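Local coordinates for protein amine Dehydrogenase (Pseudomonas putida, PDB 1JMX) that carries two covalently bound haem c groups and probably transfers electrons, as the alpha subunit of a quinohemoprotein amine dehydrogenase, at residues A[191-196]-A[218-223]; A[270-275]-A[390-395]. All coordinates share one frame; numbering follows the deposited sequence.

Contact 1. Residues A[191-196]-A[218-223]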
ATOM      1  N   LEU A 191     -12.483  12.436 -17.649  1.00 16.67           N
ATOM      2  CA  LEU A 191     -13.607  11.992 -16.827  1.00 16.96           C
ATOM      3  C   LEU A 191     -14.160  13.168 -16.030  1.00 17.14           C
ATOM      4  O   LEU A 191     -13.405  13.951 -15.460  1.00 18.50           O
ATOM      5  CB  LEU A 191     -13.137  10.892 -15.873  1.00 17.59           C
ATOM      6  CG  LEU A 191     -13.773   9.503 -15.903  1.00 18.44           C
ATOM      7  CD1 LEU A 191     -14.006   8.996 -17.315  1.00 18.35           C
ATOM      8  CD2 LEU A 191     -12.842   8.572 -15.158  1.00 19.80           C
ATOM      9  N   ALA A 192     -15.479  13.314 -16.042  1.00 17.14           N
ATOM     10  CA  ALA A 192     -16.162  14.390 -15.332  1.00 16.55           C
ATOM     11  C   ALA A 192     -15.907  15.796 -15.882  1.00 17.64           C
ATOM     12  O   ALA A 192     -16.313  16.788 -15.267  1.00 18.51           O
ATOM     13  CB  ALA A 192     -15.845  14.333 -13.844  1.00 16.77           C
ATOM     14  N   LYS A 193     -15.226  15.887 -17.022  1.00 16.93           N
ATOM     15  CA  LYS A 193     -14.961  17.184 -17.645  1.00 18.68           C
ATOM     16  C   LYS A 193     -15.454  17.205 -19.094  1.00 18.90           C
ATOM     17  O   LYS A 193     -16.110  18.154 -19.526  1.00 19.72           O
ATOM     18  CB  LYS A 193     -13.481  17.547 -17.573  1.00 18.94           C
ATOM     19  CG  LYS A 193     -13.129  18.836 -18.313  1.00 21.92           C
ATOM     20  CD  LYS A 193     -13.906  20.020 -17.776  1.00 22.36           C
ATOM     21  CE  LYS A 193     -13.612  21.280 -18.558  1.00 23.14           C
ATOM     22  NZ  LYS A 193     -12.163  21.581 -18.545  1.00 25.41           N
ATOM     23  N   GLY A 194     -15.130  16.161 -19.847  1.00 19.61           N
ATOM     24  CA  GLY A 194     -15.592  16.086 -21.215  1.00 18.93           C
ATOM     25  C   GLY A 194     -14.534  15.912 -22.276  1.00 19.45           C
ATOM     26  O   GLY A 194     -13.341  15.824 -21.986  1.00 18.35           O
ATOM     27  N   ASP A 195     -15.002  15.898 -23.523  1.00 19.97           N
ATOM     28  CA  ASP A 195     -14.153  15.732 -24.691  1.00 18.95           C
ATOM     29  C   ASP A 195     -13.188  16.880 -24.898  1.00 17.97           C
ATOM     30  O   ASP A 195     -13.406  17.987 -24.424  1.00 18.86           O
ATOM     31  CB  ASP A 195     -15.005  15.542 -25.948  1.00 18.98           C
ATOM     32  CG  ASP A 195     -15.680  14.185 -25.999  1.00 21.18           C
ATOM     33  OD1 ASP A 195     -16.798  14.084 -26.550  1.00 21.41           O
ATOM     34  OD2 ASP A 195     -15.091  13.204 -25.499  1.00 24.13           O
ATOM     35  N   VAL A 196     -12.104  16.582 -25.599  1.00 17.89           N
ATOM     36  CA  VAL A 196     -11.068  17.552 -25.898  1.00 17.83           C
ATOM     37  C   VAL A 196     -10.538  17.197 -27.285  1.00 17.24           C
ATOM     38  O   VAL A 196     -10.550  16.031 -27.686  1.00 16.57           O
ATOM     39  CB  VAL A 196      -9.922  17.499 -24.835  1.00 17.61           C
ATOM     40  CG1 VAL A 196      -9.080  16.260 -25.005  1.00 16.83           C
ATOM     41  CG2 VAL A 196      -9.063  18.740 -24.905  1.00 18.52           C
ATOM     42  N   TYR A 218     -11.905  22.007 -25.008  1.00 24.49           N
ATOM     43  CA  TYR A 218     -12.811  20.950 -24.585  1.00 25.10           C
ATOM     44  C   TYR A 218     -14.127  21.196 -25.298  1.00 25.55           C
ATOM     45  O   TYR A 218     -14.333  22.267 -25.877  1.00 26.62           O
ATOM     46  CB  TYR A 218     -13.026  20.992 -23.077  1.00 25.35           C
ATOM     47  CG  TYR A 218     -11.861  20.467 -22.271  1.00 26.05           C
ATOM     48  CD1 TYR A 218     -11.830  19.138 -21.849  1.00 26.79           C
ATOM     49  CD2 TYR A 218     -10.816  21.305 -21.890  1.00 25.47           C
ATOM     50  CE1 TYR A 218     -10.793  18.656 -21.064  1.00 27.76           C
ATOM     51  CE2 TYR A 218      -9.774  20.837 -21.100  1.00 27.71           C
ATOM     52  CZ  TYR A 218      -9.768  19.511 -20.692  1.00 29.08           C
ATOM     53  OH  TYR A 218      -8.734  19.038 -19.910  1.00 31.37           O
ATOM     54  N   ALA A 219     -15.012  20.205 -25.264  1.00 26.22           N
ATOM     55  CA  ALA A 219     -16.307  20.323 -25.913  1.00 26.75           C
ATOM     56  C   ALA A 219     -17.151  21.441 -25.298  1.00 28.55           C
ATOM     57  O   ALA A 219     -18.012  22.011 -25.977  1.00 28.67           O
ATOM     58  CB  ALA A 219     -17.049  19.002 -25.846  1.00 25.57           C
ATOM     59  N   ASP A 220     -16.871  21.786 -24.040  1.00 29.06           N
ATOM     60  CA  ASP A 220     -17.621  22.837 -23.348  1.00 29.95           C
ATOM     61  C   ASP A 220     -17.094  24.263 -23.576  1.00 30.91           C
ATOM     62  O   ASP A 220     -17.582  25.222 -22.963  1.00 32.31           O
ATOM     63  CB  ASP A 220     -17.695  22.540 -21.846  1.00 30.17           C
ATOM     64  CG  ASP A 220     -16.362  22.700 -21.149  1.00 30.95           C
ATOM     65  OD1 ASP A 220     -16.331  22.665 -19.899  1.00 31.30           O
ATOM     66  OD2 ASP A 220     -15.343  22.859 -21.849  1.00 31.57           O
ATOM     67  N   GLY A 221     -16.070  24.400 -24.413  1.00 31.18           N
ATOM     68  CA  GLY A 221     -15.526  25.719 -24.698  1.00 31.21           C
ATOM     69  C   GLY A 221     -14.317  26.169 -23.893  1.00 30.88           C
ATOM     70  O   GLY A 221     -13.741  27.221 -24.196  1.00 31.03           O
ATOM     71  N   THR A 222     -13.964  25.431 -22.839  1.00 29.94           N
ATOM     72  CA  THR A 222     -12.799  25.784 -22.032  1.00 30.02           C
ATOM     73  C   THR A 222     -11.559  25.454 -22.892  1.00 29.07           C
ATOM     74  O   THR A 222     -11.484  24.398 -23.521  1.00 28.80           O
ATOM     75  CB  THR A 222     -12.799  25.034 -20.654  1.00 30.98           C
ATOM     76  OG1 THR A 222     -11.642  25.388 -19.883  1.00 33.71           O
ATOM     77  CG2 THR A 222     -12.769  23.581 -20.849  1.00 33.50           C
ATOM     78  N   PRO A 223     -10.606  26.398 -22.992  1.00 28.08           N
ATOM     79  CA  PRO A 223      -9.387  26.226 -23.783  1.00 27.16           C
ATOM     80  C   PRO A 223      -8.435  25.121 -23.336  1.00 26.40           C
ATOM     81  O   PRO A 223      -8.374  24.764 -22.159  1.00 26.08           O
ATOM     82  CB  PRO A 223      -8.710  27.597 -23.660  1.00 27.08           C
ATOM     83  CG  PRO A 223      -9.847  28.526 -23.422  1.00 27.00           C
ATOM     84  CD  PRO A 223     -10.657  27.755 -22.425  1.00 27.36           C
TER

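Contact 2. Residues A[270-275]-A[390-395]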
ATOM      1  N   ASP A 270      -2.660  12.463 -10.396  1.00 19.75           N
ATOM      2  CA  ASP A 270      -2.874  11.528 -11.487  1.00 19.80           C
ATOM      3  C   ASP A 270      -4.275  10.987 -11.716  1.00 17.43           C
ATOM      4  O   ASP A 270      -4.483  10.229 -12.652  1.00 16.98           O
ATOM      5  CB  ASP A 270      -1.824  10.415 -11.511  1.00 23.59           C
ATOM      6  CG  ASP A 270      -1.578   9.812 -10.162  1.00 24.47           C
ATOM      7  OD1 ASP A 270      -0.449   9.972  -9.659  1.00 23.78           O
ATOM      8  OD2 ASP A 270      -2.500   9.169  -9.625  1.00 25.40           O
ATOM      9  N   GLU A 271      -5.229  11.362 -10.867  1.00 16.79           N
ATOM     10  CA  GLU A 271      -6.620  10.946 -11.065  1.00 16.39           C
ATOM     11  C   GLU A 271      -7.253  11.981 -11.987  1.00 14.25           C
ATOM     12  O   GLU A 271      -8.332  11.774 -12.524  1.00 15.85           O
ATOM     13  CB  GLU A 271      -7.443  10.906  -9.761  1.00 17.15           C
ATOM     14  CG  GLU A 271      -6.722  11.211  -8.460  1.00 19.82           C
ATOM     15  CD  GLU A 271      -6.441  12.684  -8.239  1.00 16.14           C
ATOM     16  OE1 GLU A 271      -7.380  13.463  -7.975  1.00 16.02           O
ATOM     17  OE2 GLU A 271      -5.258  13.051  -8.288  1.00 16.07           O
ATOM     18  N   ARG A 272      -6.583  13.118 -12.122  1.00 13.45           N
ATOM     19  CA  ARG A 272      -7.064  14.201 -12.962  1.00 12.83           C
ATOM     20  C   ARG A 272      -6.316  14.161 -14.285  1.00 13.87           C
ATOM     21  O   ARG A 272      -5.234  14.731 -14.426  1.00 14.54           O
ATOM     22  CB  ARG A 272      -6.855  15.525 -12.236  1.00 11.91           C
ATOM     23  CG  ARG A 272      -7.311  15.432 -10.800  1.00 12.83           C
ATOM     24  CD  ARG A 272      -7.015  16.660 -10.002  1.00 12.10           C
ATOM     25  NE  ARG A 272      -7.067  16.350  -8.580  1.00 11.98           N
ATOM     26  CZ  ARG A 272      -6.939  17.241  -7.605  1.00 11.24           C
ATOM     27  NH1 ARG A 272      -6.756  18.523  -7.889  1.00 11.90           N
ATOM     28  NH2 ARG A 272      -6.945  16.840  -6.345  1.00 10.29           N
ATOM     29  N   GLY A 273      -6.890  13.443 -15.240  1.00 13.92           N
ATOM     30  CA  GLY A 273      -6.268  13.320 -16.535  1.00 15.60           C
ATOM     31  C   GLY A 273      -7.267  13.055 -17.634  1.00 16.36           C
ATOM     32  O   GLY A 273      -8.477  13.037 -17.409  1.00 18.41           O
ATOM     33  N   LEU A 274      -6.753  12.837 -18.832  1.00 15.37           N
ATOM     34  CA  LEU A 274      -7.591  12.575 -19.980  1.00 15.61           C
ATOM     35  C   LEU A 274      -6.977  11.497 -20.861  1.00 15.23           C
ATOM     36  O   LEU A 274      -5.760  11.355 -20.929  1.00 14.48           O
ATOM     37  CB  LEU A 274      -7.797  13.868 -20.794  1.00 15.70           C
ATOM     38  CG  LEU A 274      -6.559  14.662 -21.219  1.00 15.20           C
ATOM     39  CD1 LEU A 274      -6.652  15.037 -22.667  1.00 18.33           C
ATOM     40  CD2 LEU A 274      -6.383  15.889 -20.360  1.00 14.91           C
ATOM     41  N   ASP A 275      -7.831  10.682 -21.470  1.00 15.66           N
ATOM     42  CA  ASP A 275      -7.362   9.657 -22.389  1.00 15.94           C
ATOM     43  C   ASP A 275      -6.880  10.445 -23.583  1.00 16.30           C
ATOM     44  O   ASP A 275      -7.449  11.480 -23.918  1.00 16.82           O
ATOM     45  CB  ASP A 275      -8.492   8.710 -22.775  1.00 17.71           C
ATOM     46  CG  ASP A 275      -8.865   7.780 -21.645  1.00 20.71           C
ATOM     47  OD1 ASP A 275      -8.049   7.625 -20.714  1.00 22.56           O
ATOM     48  OD2 ASP A 275      -9.969   7.200 -21.683  1.00 24.60           O
ATOM     49  N   GLN A 390      -9.264  12.927  -5.742  1.00 13.48           N
ATOM     50  CA  GLN A 390     -10.673  13.014  -6.098  1.00 13.64           C
ATOM     51  C   GLN A 390     -11.260  11.764  -6.732  1.00 13.61           C
ATOM     52  O   GLN A 390     -10.557  10.945  -7.331  1.00 14.88           O
ATOM     53  CB  GLN A 390     -10.894  14.132  -7.119  1.00 13.00           C
ATOM     54  CG  GLN A 390     -10.471  15.519  -6.728  1.00 13.49           C
ATOM     55  CD  GLN A 390     -10.504  16.464  -7.920  1.00 12.90           C
ATOM     56  OE1 GLN A 390     -10.460  16.034  -9.074  1.00 12.08           O
ATOM     57  NE2 GLN A 390     -10.579  17.756  -7.643  1.00 14.22           N
ATOM     58  N   GLY A 391     -12.573  11.648  -6.599  1.00 14.24           N
ATOM     59  CA  GLY A 391     -13.303  10.581  -7.249  1.00 14.26           C
ATOM     60  C   GLY A 391     -13.860  11.331  -8.456  1.00 14.34           C
ATOM     61  O   GLY A 391     -14.357  12.448  -8.308  1.00 14.97           O
ATOM     62  N   ARG A 392     -13.691  10.796  -9.659  1.00 14.56           N
ATOM     63  CA  ARG A 392     -14.208  11.468 -10.853  1.00 14.37           C
ATOM     64  C   ARG A 392     -15.061  10.473 -11.596  1.00 14.41           C
ATOM     65  O   ARG A 392     -14.589   9.402 -11.976  1.00 14.15           O
ATOM     66  CB  ARG A 392     -13.067  11.982 -11.716  1.00 15.32           C
ATOM     67  CG  ARG A 392     -12.332  13.138 -11.080  1.00 16.13           C
ATOM     68  CD  ARG A 392     -11.204  13.595 -11.961  1.00 18.59           C
ATOM     69  NE  ARG A 392     -10.836  14.963 -11.639  1.00 23.16           N
ATOM     70  CZ  ARG A 392     -11.319  16.026 -12.267  1.00 21.39           C
ATOM     71  NH1 ARG A 392     -12.187  15.880 -13.262  1.00 22.06           N
ATOM     72  NH2 ARG A 392     -10.954  17.236 -11.878  1.00 23.33           N
ATOM     73  N   PHE A 393     -16.323  10.826 -11.810  1.00 14.57           N
ATOM     74  CA  PHE A 393     -17.234   9.890 -12.434  1.00 15.54           C
ATOM     75  C   PHE A 393     -17.945  10.342 -13.681  1.00 17.10           C
ATOM     76  O   PHE A 393     -18.058  11.531 -13.962  1.00 18.14           O
ATOM     77  CB  PHE A 393     -18.261   9.424 -11.405  1.00 13.66           C
ATOM     78  CG  PHE A 393     -17.656   8.992 -10.111  1.00 13.37           C
ATOM     79  CD1 PHE A 393     -17.509   9.897  -9.064  1.00 14.99           C
ATOM     80  CD2 PHE A 393     -17.204   7.693  -9.944  1.00 12.78           C
ATOM     81  CE1 PHE A 393     -16.916   9.511  -7.865  1.00 14.03           C
ATOM     82  CE2 PHE A 393     -16.610   7.297  -8.750  1.00 14.18           C
ATOM     83  CZ  PHE A 393     -16.465   8.208  -7.710  1.00 12.90           C
ATOM     84  N   GLU A 394     -18.476   9.359 -14.392  1.00 17.81           N
ATOM     85  CA  GLU A 394     -19.206   9.585 -15.619  1.00 18.85           C
ATOM     86  C   GLU A 394     -20.385   8.593 -15.628  1.00 18.40           C
ATOM     87  O   GLU A 394     -20.300   7.519 -15.030  1.00 16.56           O
ATOM     88  CB  GLU A 394     -18.264   9.327 -16.792  1.00 21.82           C
ATOM     89  CG  GLU A 394     -18.578  10.100 -18.032  1.00 26.62           C
ATOM     90  CD  GLU A 394     -18.049  11.516 -18.020  1.00 27.16           C
ATOM     91  OE1 GLU A 394     -16.814  11.699 -18.037  1.00 28.53           O
ATOM     92  OE2 GLU A 394     -18.871  12.450 -18.045  1.00 31.17           O
ATOM     93  N   ALA A 395     -21.508   8.986 -16.222  1.00 17.31           N
ATOM     94  CA  ALA A 395     -22.676   8.104 -16.295  1.00 16.15           C
ATOM     95  C   ALA A 395     -22.796   7.552 -17.707  1.00 17.01           C
ATOM     96  O   ALA A 395     -23.070   8.291 -18.650  1.00 17.64           O
ATOM     97  CB  ALA A 395     -23.937   8.852 -15.907  1.00 15.72           C
TER

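Contact 1. Residues A[191-196]-A[218-223]
The Tyr218 ring lies between Lys193 and Val196. On one face sits the ammonium group of Lys193, a cation-pi contact with NZ 3.6 Å from the centroid of the Tyr218 ring and 13° off its normal; CE of the same lysine follows it over that face. The opposite face rests on Val196, whose CG2 stands 4.0 Å from the centroid of the Tyr218 ring in a CH-pi contact. At the edge, in the ring plane, lie two carbonyl oxygens, that of Thr222 and that of Gly194, the latter 3.6 Å from Tyr218 CD1. Lys193 leaves its backbone with CG anti to the backbone N (chi1 175°), then bends at chi2 and again at chi4, which carries the chain across the ring and its end to the methyl of Thr222. Asp220 OD1 is 4.5 Å from Lys193 NZ, too far for a salt bridge but near enough that its charge would probably help hold the ammonium there.

Two neighbouring strands of the antiparallel barrel meet here: Val196 and Tyr218 form a non-hydrogen-bonded pair with both side chains on one face of the sheet, where Leu274 of strand 269-280 touches them too. From Tyr218 the chain leaves the sheet in a type I turn that runs to Gly221. At its start Ala219 N gives a hydrogen bond of 2.9 Å to Asp195 O.

Contact 2. Residues A[270-275]-A[390-395]
Glu271 reaches across to the backbone of Gln390, whose N gives a hydrogen bond of 3.0 Å to Glu271 OE1. That same oxygen takes a second bond, from the next residue in its own segment: Arg272 NE lies 3.0 Å from Glu271 OE1 in a nearly straight salt bridge (174° at the hydrogen). The two donors arrive from opposite faces of the carboxylate plane, the arginine on the syn side, so one acceptor ties both segments together. The Glu271 backbone takes part as well, its O lying 3.4 Å from Arg392 CD.

Arg272 comes next, extended from CG to NE, and lays its guanidinium over the side-chain amide of Gln390. The planes are only 11° apart, and Gln390 CD sits 3.4 Å above the guanidinium plane, offset toward its rim. Gln390 OE1, though it lies over that face, takes its hydrogen bonds from Arg392, weak ones from NE and NH2, while Arg272 CG packs 3.7 Å from Arg392 NE. With an alanine here in place of Arg272 the guanidinium is gone, which would probably leave Glu271 OE1 without its charged mate and the Gln390 amide uncovered on the face where the guanidinium had lain.

Farther along, Leu274 pairs with Met264 and Asp275 with His189. Glu271 and Arg272 thus belong to the corner where strand 269-280, the last of the eight-stranded antiparallel barrel of domain II, changes direction, and the whole arrangement is a polar interface between that barrel and the start of strand 391-400 in domain IV, away from the haems.

In the fold
Past the haem-binding region the chain enters the domain II barrel. Contact 1 closes first: strands 194-204 and 209-218 run out and back, bringing 218-223 beside 191-196. The barrel then goes on to its last strand, 269-280, where contact 2 opens; its loop takes in domain III before 390-395 returns from domain IV. The two loops thus follow one another in series, neither enclosing nor crossing the other. Their centres are nevertheless 12 Å apart, and they touch: Ala192 N probably bonds to Glu394 OE1, and Leu191 O to Arg392 NH1. Strand 391-400 therefore meets the barrel both at residues 191-192 and at the 271-272 corner.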